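Local coordinates for protein MHC class I antigen (Ctenopharyngodon idella, PDB 5H5Z) that probably presents peptides on the cell surface to T cells, as a class I heavy chain paired with beta-2-microglobulin, at residues V194-I208 / L226-L240. Sequence-based numbering, arbitrary orientation.
Sequences VTCHATGFYPSGVTI and LLPNEDGSFQRMSTL
The side chains of F201 and F234 cross at about a right angle beside the beta bulge at G200 and F201, F201 CE1 lying 3.7 Å from F234 CB. The F234 carbonyl oxygen sits over one face of the F201 ring and accepts from G200 N and, weakly, F201 N, the G1 beta bulge that shifts the register by one. S204 CB lies over the face of the F234 ring in a CH-pi contact, 3.6 Å from its centroid, while Y202 CD2 comes to its edge. From there the strands run antiparallel at 165°, zipped by paired backbone bonds from A198–R236 to V194–L240. On the face carrying H197 and T199, the amide of N229 points one N-H at T199 OG1 (ND2 to OG1 3.0 Å) and the other at S233 OG; its OD1 accepts from Q235 NE2 on a lone pair. This fixes the amide's rotation, and Q235 OE1 is left in the H197 ring plane, 3.0 Å from CE1. T199 OG1 and Q235 NE2 also hydrogen-bond to the carbonyl oxygens of H13 and S12, respectively, of the beta-2-microglobulin chain. On the other face, I208 CG2 packs on S238 CB at 3.6 Å, beside C196, whose disulfide to C254 ties the two sheets of this immunoglobulin C1-set sandwich together.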
ATOM      1  N   VAL A 194      22.088   8.458 -15.797  1.00 25.21           N
ATOM      2  CA  VAL A 194      22.130   7.004 -15.674  1.00 24.92           C
ATOM      3  C   VAL A 194      21.288   6.607 -14.469  1.00 22.73           C
ATOM      4  O   VAL A 194      21.429   7.190 -13.391  1.00 22.47           O
ATOM      5  CB  VAL A 194      23.576   6.486 -15.523  1.00 25.84           C
ATOM      6  CG1 VAL A 194      23.591   4.971 -15.374  1.00 28.30           C
ATOM      7  CG2 VAL A 194      24.431   6.920 -16.714  1.00 29.39           C
ATOM      8  N   THR A 195      20.405   5.630 -14.671  1.00 23.76           N
ATOM      9  CA  THR A 195      19.496   5.155 -13.630  1.00 22.42           C
ATOM     10  C   THR A 195      19.889   3.756 -13.155  1.00 23.01           C
ATOM     11  O   THR A 195      20.006   2.822 -13.952  1.00 23.56           O
ATOM     12  CB  THR A 195      18.030   5.141 -14.119  1.00 24.19           C
ATOM     13  OG1 THR A 195      17.618   6.475 -14.429  1.00 27.23           O
ATOM     14  CG2 THR A 195      17.093   4.586 -13.043  1.00 27.01           C
ATOM     15  N   CYS A 196      20.096   3.625 -11.851  1.00 22.54           N
ATOM     16  CA  CYS A 196      20.307   2.315 -11.233  1.00 21.56           C
ATOM     17  C   CYS A 196      18.969   1.803 -10.708  1.00 21.60           C
ATOM     18  O   CYS A 196      18.418   2.355  -9.755  1.00 24.96           O
ATOM     19  CB  CYS A 196      21.317   2.438 -10.100  1.00 24.48           C
ATOM     20  SG  CYS A 196      21.774   0.894  -9.283  1.00 28.61           S
ATOM     21  N   HIS A 197      18.461   0.751 -11.346  1.00 19.28           N
ATOM     22  CA  HIS A 197      17.124   0.235 -11.093  1.00 20.74           C
ATOM     23  C   HIS A 197      17.210  -1.121 -10.402  1.00 21.43           C
ATOM     24  O   HIS A 197      17.855  -2.037 -10.915  1.00 22.45           O
ATOM     25  CB  HIS A 197      16.365   0.109 -12.421  1.00 20.43           C
ATOM     26  CG  HIS A 197      14.976  -0.437 -12.282  1.00 23.15           C
ATOM     27  ND1 HIS A 197      13.915   0.325 -11.841  1.00 28.07           N
ATOM     28  CD2 HIS A 197      14.471  -1.665 -12.546  1.00 22.45           C
ATOM     29  CE1 HIS A 197      12.821  -0.417 -11.821  1.00 26.64           C
ATOM     30  NE2 HIS A 197      13.132  -1.627 -12.247  1.00 28.28           N
ATOM     31  N   ALA A 198      16.560  -1.231  -9.242  1.00 20.45           N
ATOM     32  CA  ALA A 198      16.511  -2.472  -8.464  1.00 20.58           C
ATOM     33  C   ALA A 198      15.068  -2.922  -8.342  1.00 20.90           C
ATOM     34  O   ALA A 198      14.208  -2.133  -7.940  1.00 22.09           O
ATOM     35  CB  ALA A 198      17.111  -2.255  -7.084  1.00 18.46           C
ATOM     36  N   THR A 199      14.795  -4.183  -8.677  1.00 20.84           N
ATOM     37  CA  THR A 199      13.419  -4.689  -8.656  1.00 20.17           C
ATOM     38  C   THR A 199      13.312  -6.140  -8.184  1.00 20.77           C
ATOM     39  O   THR A 199      14.274  -6.908  -8.276  1.00 23.11           O
ATOM     40  CB  THR A 199      12.726  -4.545 -10.033  1.00 19.07           C
ATOM     41  OG1 THR A 199      11.307  -4.698  -9.877  1.00 21.49           O
ATOM     42  CG2 THR A 199      13.243  -5.580 -11.045  1.00 20.66           C
ATOM     43  N   GLY A 200      12.133  -6.503  -7.686  1.00 20.90           N
ATOM     44  CA  GLY A 200      11.814  -7.892  -7.379  1.00 21.75           C
ATOM     45  C   GLY A 200      12.272  -8.359  -6.016  1.00 20.88           C
ATOM     46  O   GLY A 200      12.310  -9.557  -5.750  1.00 25.10           O
ATOM     47  N   PHE A 201      12.613  -7.417  -5.148  1.00 20.47           N
ATOM     48  CA  PHE A 201      13.176  -7.759  -3.853  1.00 20.72           C
ATOM     49  C   PHE A 201      12.142  -7.758  -2.720  1.00 22.28           C
ATOM     50  O   PHE A 201      11.118  -7.068  -2.777  1.00 21.12           O
ATOM     51  CB  PHE A 201      14.382  -6.863  -3.517  1.00 20.57           C
ATOM     52  CG  PHE A 201      14.080  -5.390  -3.544  1.00 20.59           C
ATOM     53  CD1 PHE A 201      13.581  -4.747  -2.416  1.00 20.90           C
ATOM     54  CD2 PHE A 201      14.306  -4.638  -4.701  1.00 21.73           C
ATOM     55  CE1 PHE A 201      13.311  -3.385  -2.439  1.00 23.45           C
ATOM     56  CE2 PHE A 201      14.030  -3.279  -4.728  1.00 20.99           C
ATOM     57  CZ  PHE A 201      13.529  -2.651  -3.597  1.00 21.84           C
ATOM     58  N   TYR A 202      12.434  -8.564  -1.703  1.00 21.47           N
ATOM     59  CA  TYR A 202      11.665  -8.617  -0.466  1.00 22.23           C
ATOM     60  C   TYR A 202      12.610  -9.097   0.631  1.00 22.23           C
ATOM     61  O   TYR A 202      13.402 -10.008   0.383  1.00 23.72           O
ATOM     62  CB  TYR A 202      10.483  -9.578  -0.607  1.00 22.29           C
ATOM     63  CG  TYR A 202       9.491  -9.480   0.524  1.00 21.09           C
ATOM     64  CD1 TYR A 202       9.651 -10.239   1.692  1.00 21.33           C
ATOM     65  CD2 TYR A 202       8.385  -8.634   0.431  1.00 24.25           C
ATOM     66  CE1 TYR A 202       8.745 -10.143   2.732  1.00 23.30           C
ATOM     67  CE2 TYR A 202       7.463  -8.539   1.470  1.00 25.31           C
ATOM     68  CZ  TYR A 202       7.652  -9.294   2.613  1.00 26.25           C
ATOM     69  OH  TYR A 202       6.747  -9.203   3.643  1.00 28.83           O
ATOM     70  N   PRO A 203      12.555  -8.490   1.839  1.00 24.69           N
ATOM     71  CA  PRO A 203      11.710  -7.374   2.311  1.00 25.57           C
ATOM     72  C   PRO A 203      12.024  -6.043   1.625  1.00 25.58           C
ATOM     73  O   PRO A 203      12.947  -5.962   0.813  1.00 26.68           O
ATOM     74  CB  PRO A 203      12.028  -7.287   3.814  1.00 27.92           C
ATOM     75  CG  PRO A 203      12.735  -8.549   4.154  1.00 30.74           C
ATOM     76  CD  PRO A 203      13.445  -8.972   2.909  1.00 28.30           C
ATOM     77  N   SER A 204      11.269  -5.004   1.964  1.00 24.35           N
ATOM     78  CA  SER A 204      11.282  -3.763   1.179  1.00 25.87           C
ATOM     79  C   SER A 204      12.504  -2.856   1.358  1.00 25.85           C
ATOM     80  O   SER A 204      12.781  -2.026   0.490  1.00 27.93           O
ATOM     81  CB  SER A 204       9.995  -2.970   1.418  1.00 26.13           C
ATOM     82  OG  SER A 204      10.015  -2.375   2.698  1.00 29.73           O
ATOM     83  N   GLY A 205      13.223  -3.000   2.470  1.00 26.72           N
ATOM     84  CA  GLY A 205      14.399  -2.162   2.735  1.00 29.94           C
ATOM     85  C   GLY A 205      15.540  -2.409   1.758  1.00 28.65           C
ATOM     86  O   GLY A 205      16.014  -3.535   1.630  1.00 26.66           O
ATOM     87  N   VAL A 206      15.972  -1.357   1.060  1.00 27.18           N
ATOM     88  CA  VAL A 206      17.091  -1.457   0.113  1.00 25.53           C
ATOM     89  C   VAL A 206      17.940  -0.179   0.145  1.00 28.01           C
ATOM     90  O   VAL A 206      17.417   0.912   0.359  1.00 27.02           O
ATOM     91  CB  VAL A 206      16.604  -1.798  -1.323  1.00 25.77           C
ATOM     92  CG1 VAL A 206      15.907  -0.608  -1.987  1.00 22.62           C
ATOM     93  CG2 VAL A 206      17.750  -2.292  -2.191  1.00 25.98           C
ATOM     94  N   THR A 207      19.250  -0.323  -0.040  1.00 26.19           N
ATOM     95  CA  THR A 207      20.139   0.833  -0.083  1.00 29.18           C
ATOM     96  C   THR A 207      20.820   0.908  -1.442  1.00 28.26           C
ATOM     97  O   THR A 207      21.539  -0.012  -1.837  1.00 28.34           O
ATOM     98  CB  THR A 207      21.176   0.805   1.061  1.00 34.02           C
ATOM     99  OG1 THR A 207      20.493   0.750   2.317  1.00 35.94           O
ATOM    100  CG2 THR A 207      22.053   2.052   1.035  1.00 33.77           C
ATOM    101  N   ILE A 208      20.570   2.003  -2.159  1.00 25.53           N
ATOM    102  CA  ILE A 208      21.181   2.224  -3.464  1.00 24.85           C
ATOM    103  C   ILE A 208      22.124   3.404  -3.331  1.00 29.25           C
ATOM    104  O   ILE A 208      21.729   4.471  -2.865  1.00 32.69           O
ATOM    105  CB  ILE A 208      20.133   2.508  -4.564  1.00 24.73           C
ATOM    106  CG1 ILE A 208      19.104   1.379  -4.629  1.00 22.07           C
ATOM    107  CG2 ILE A 208      20.808   2.704  -5.918  1.00 25.43           C
ATOM    108  CD1 ILE A 208      17.957   1.619  -5.586  1.00 23.86           C
ATOM    109  N   LEU A 226      10.553   4.133  -2.719  1.00 29.00           N
ATOM    110  CA  LEU A 226      10.210   2.714  -2.697  1.00 23.80           C
ATOM    111  C   LEU A 226       8.850   2.538  -3.360  1.00 25.95           C
ATOM    112  O   LEU A 226       7.891   3.240  -3.017  1.00 29.15           O
ATOM    113  CB  LEU A 226      10.172   2.191  -1.252  1.00 26.23           C
ATOM    114  CG  LEU A 226       9.775   0.733  -1.000  1.00 27.17           C
ATOM    115  CD1 LEU A 226      10.803  -0.247  -1.560  1.00 24.56           C
ATOM    116  CD2 LEU A 226       9.579   0.485   0.488  1.00 29.34           C
ATOM    117  N   LEU A 227       8.766   1.612  -4.311  1.00 24.05           N
ATOM    118  CA  LEU A 227       7.525   1.393  -5.051  1.00 23.64           C
ATOM    119  C   LEU A 227       7.123  -0.069  -5.045  1.00 23.48           C
ATOM    120  O   LEU A 227       7.986  -0.945  -5.121  1.00 23.16           O
ATOM    121  CB  LEU A 227       7.667   1.857  -6.499  1.00 25.08           C
ATOM    122  CG  LEU A 227       7.910   3.335  -6.795  1.00 25.73           C
ATOM    123  CD1 LEU A 227       8.266   3.508  -8.263  1.00 27.53           C
ATOM    124  CD2 LEU A 227       6.701   4.188  -6.430  1.00 28.74           C
ATOM    125  N   PRO A 228       5.806  -0.340  -4.976  1.00 23.99           N
ATOM    126  CA  PRO A 228       5.351  -1.723  -5.000  1.00 23.90           C
ATOM    127  C   PRO A 228       5.288  -2.297  -6.410  1.00 23.26           C
ATOM    128  O   PRO A 228       4.879  -1.612  -7.356  1.00 26.16           O
ATOM    129  CB  PRO A 228       3.940  -1.631  -4.418  1.00 24.01           C
ATOM    130  CG  PRO A 228       3.468  -0.275  -4.829  1.00 24.52           C
ATOM    131  CD  PRO A 228       4.686   0.607  -4.784  1.00 24.14           C
ATOM    132  N   ASN A 229       5.696  -3.552  -6.548  1.00 24.15           N
ATOM    133  CA  ASN A 229       5.381  -4.302  -7.752  1.00 22.63           C
ATOM    134  C   ASN A 229       3.989  -4.926  -7.620  1.00 24.49           C
ATOM    135  O   ASN A 229       3.330  -4.772  -6.588  1.00 30.76           O
ATOM    136  CB  ASN A 229       6.458  -5.350  -8.037  1.00 22.10           C
ATOM    137  CG  ASN A 229       7.712  -4.745  -8.644  1.00 23.41           C
ATOM    138  OD1 ASN A 229       7.641  -3.760  -9.390  1.00 26.70           O
ATOM    139  ND2 ASN A 229       8.867  -5.326  -8.331  1.00 23.69           N
ATOM    140  N   GLU A 230       3.550  -5.625  -8.663  1.00 25.69           N
ATOM    141  CA  GLU A 230       2.217  -6.222  -8.715  1.00 28.47           C
ATOM    142  C   GLU A 230       2.104  -7.525  -7.920  1.00 29.75           C
ATOM    143  O   GLU A 230       0.996  -7.985  -7.640  1.00 31.26           O
ATOM    144  CB  GLU A 230       1.802  -6.457 -10.176  1.00 26.75           C
ATOM    145  CG  GLU A 230       2.289  -7.760 -10.816  1.00 29.66           C
ATOM    146  CD  GLU A 230       3.783  -7.793 -11.133  1.00 33.30           C
ATOM    147  OE1 GLU A 230       4.273  -8.873 -11.527  1.00 32.19           O
ATOM    148  OE2 GLU A 230       4.477  -6.764 -10.996  1.00 32.45           O
ATOM    149  N   ASP A 231       3.250  -8.099  -7.554  1.00 28.23           N
ATOM    150  CA  ASP A 231       3.320  -9.461  -7.025  1.00 28.54           C
ATOM    151  C   ASP A 231       3.761  -9.541  -5.563  1.00 26.50           C
ATOM    152  O   ASP A 231       4.087 -10.624  -5.070  1.00 30.21           O
ATOM    153  CB  ASP A 231       4.256 -10.311  -7.905  1.00 30.90           C
ATOM    154  CG  ASP A 231       5.701  -9.805  -7.899  1.00 30.26           C
ATOM    155  OD1 ASP A 231       5.977  -8.738  -7.310  1.00 28.38           O
ATOM    156  OD2 ASP A 231       6.569 -10.482  -8.484  1.00 30.23           O
ATOM    157  N   GLY A 232       3.782  -8.401  -4.874  1.00 25.74           N
ATOM    158  CA  GLY A 232       4.201  -8.361  -3.472  1.00 25.71           C
ATOM    159  C   GLY A 232       5.671  -8.037  -3.262  1.00 26.28           C
ATOM    160  O   GLY A 232       6.099  -7.782  -2.133  1.00 26.30           O
ATOM    161  N   SER A 233       6.448  -8.049  -4.345  1.00 22.56           N
ATOM    162  CA  SER A 233       7.832  -7.589  -4.287  1.00 22.15           C
ATOM    163  C   SER A 233       7.884  -6.076  -4.450  1.00 21.17           C
ATOM    164  O   SER A 233       6.853  -5.425  -4.647  1.00 22.41           O
ATOM    165  CB  SER A 233       8.705  -8.281  -5.345  1.00 22.22           C
ATOM    166  OG  SER A 233       8.410  -7.819  -6.655  1.00 25.69           O
ATOM    167  N   PHE A 234       9.087  -5.523  -4.367  1.00 20.27           N
ATOM    168  CA  PHE A 234       9.280  -4.079  -4.404  1.00 20.87           C
ATOM    169  C   PHE A 234      10.337  -3.676  -5.405  1.00 22.07           C
ATOM    170  O   PHE A 234      11.120  -4.516  -5.864  1.00 21.98           O
ATOM    171  CB  PHE A 234       9.671  -3.580  -3.020  1.00 20.82           C
ATOM    172  CG  PHE A 234       8.565  -3.688  -2.026  1.00 22.72           C
ATOM    173  CD1 PHE A 234       8.402  -4.843  -1.262  1.00 21.10           C
ATOM    174  CD2 PHE A 234       7.657  -2.648  -1.883  1.00 23.08           C
ATOM    175  CE1 PHE A 234       7.362  -4.949  -0.348  1.00 24.72           C
ATOM    176  CE2 PHE A 234       6.609  -2.747  -0.973  1.00 28.21           C
ATOM    177  CZ  PHE A 234       6.462  -3.897  -0.206  1.00 28.89           C
ATOM    178  N   GLN A 235      10.352  -2.388  -5.742  1.00 20.29           N
ATOM    179  CA  GLN A 235      11.413  -1.835  -6.579  1.00 20.16           C
ATOM    180  C   GLN A 235      11.789  -0.439  -6.103  1.00 21.79           C
ATOM    181  O   GLN A 235      11.030   0.203  -5.373  1.00 22.29           O
ATOM    182  CB  GLN A 235      11.006  -1.833  -8.057  1.00 19.88           C
ATOM    183  CG  GLN A 235       9.861  -0.903  -8.427  1.00 19.55           C
ATOM    184  CD  GLN A 235       9.772  -0.696  -9.923  1.00 20.07           C
ATOM    185  OE1 GLN A 235      10.288   0.287 -10.451  1.00 24.36           O
ATOM    186  NE2 GLN A 235       9.151  -1.640 -10.621  1.00 18.53           N
ATOM    187  N   ARG A 236      12.974   0.008  -6.507  1.00 19.13           N
ATOM    188  CA  ARG A 236      13.469   1.350  -6.206  1.00 19.92           C
ATOM    189  C   ARG A 236      14.579   1.681  -7.191  1.00 21.29           C
ATOM    190  O   ARG A 236      15.280   0.787  -7.675  1.00 21.65           O
ATOM    191  CB  ARG A 236      14.000   1.432  -4.770  1.00 19.42           C
ATOM    192  CG  ARG A 236      14.090   2.846  -4.224  1.00 23.94           C
ATOM    193  CD  ARG A 236      14.342   2.873  -2.725  1.00 24.46           C
ATOM    194  NE  ARG A 236      14.270   4.243  -2.218  1.00 29.52           N
ATOM    195  CZ  ARG A 236      14.229   4.578  -0.933  1.00 33.53           C
ATOM    196  NH1 ARG A 236      14.248   3.641   0.008  1.00 35.83           N
ATOM    197  NH2 ARG A 236      14.163   5.858  -0.587  1.00 34.92           N
ATOM    198  N   MET A 237      14.739   2.963  -7.489  1.00 23.18           N
ATOM    199  CA  MET A 237      15.822   3.386  -8.362  1.00 20.86           C
ATOM    200  C   MET A 237      16.504   4.654  -7.875  1.00 22.99           C
ATOM    201  O   MET A 237      15.938   5.424  -7.096  1.00 24.91           O
ATOM    202  CB  MET A 237      15.329   3.552  -9.804  1.00 21.82           C
ATOM    203  CG  MET A 237      14.466   4.782 -10.043  1.00 24.10           C
ATOM    204  SD  MET A 237      13.645   4.652 -11.633  1.00 34.16           S
ATOM    205  CE  MET A 237      13.483   6.384 -12.060  1.00 37.69           C
ATOM    206  N   SER A 238      17.733   4.851  -8.335  1.00 23.86           N
ATOM    207  CA  SER A 238      18.449   6.101  -8.119  1.00 23.18           C
ATOM    208  C   SER A 238      19.016   6.570  -9.443  1.00 24.58           C
ATOM    209  O   SER A 238      19.423   5.760 -10.271  1.00 23.58           O
ATOM    210  CB  SER A 238      19.579   5.916  -7.108  1.00 25.35           C
ATOM    211  OG  SER A 238      20.249   7.145  -6.884  1.00 25.20           O
ATOM    212  N   THR A 239      19.048   7.882  -9.632  1.00 26.11           N
ATOM    213  CA  THR A 239      19.494   8.467 -10.888  1.00 26.48           C
ATOM    214  C   THR A 239      20.693   9.372 -10.639  1.00 27.84           C
ATOM    215  O   THR A 239      20.652  10.233  -9.759  1.00 30.67           O
ATOM    216  CB  THR A 239      18.355   9.269 -11.557  1.00 29.27           C
ATOM    217  OG1 THR A 239      17.221   8.414 -11.757  1.00 30.23           O
ATOM    218  CG2 THR A 239      18.791   9.829 -12.899  1.00 26.76           C
ATOM    219  N   LEU A 240      21.758   9.156 -11.412  1.00 26.09           N
ATOM    220  CA  LEU A 240      22.955   9.990 -11.354  1.00 25.91           C
ATOM    221  C   LEU A 240      22.990  10.907 -12.562  1.00 27.65           C
ATOM    222  O   LEU A 240      22.955  10.441 -13.702  1.00 24.89           O
ATOM    223  CB  LEU A 240      24.223   9.128 -11.332  1.00 24.84           C
ATOM    224  CG  LEU A 240      25.562   9.875 -11.273  1.00 24.12           C
ATOM    225  CD1 LEU A 240      25.790  10.486  -9.897  1.00 28.36           C
ATOM    226  CD2 LEU A 240      26.720   8.961 -11.649  1.00 25.41           C
TER
HETATM  227  O   HOH W   1      13.841   0.694   0.573  1.00 32.41           O
HETATM  228  O   HOH W   2      21.217   6.860  -4.360  1.00 33.08           O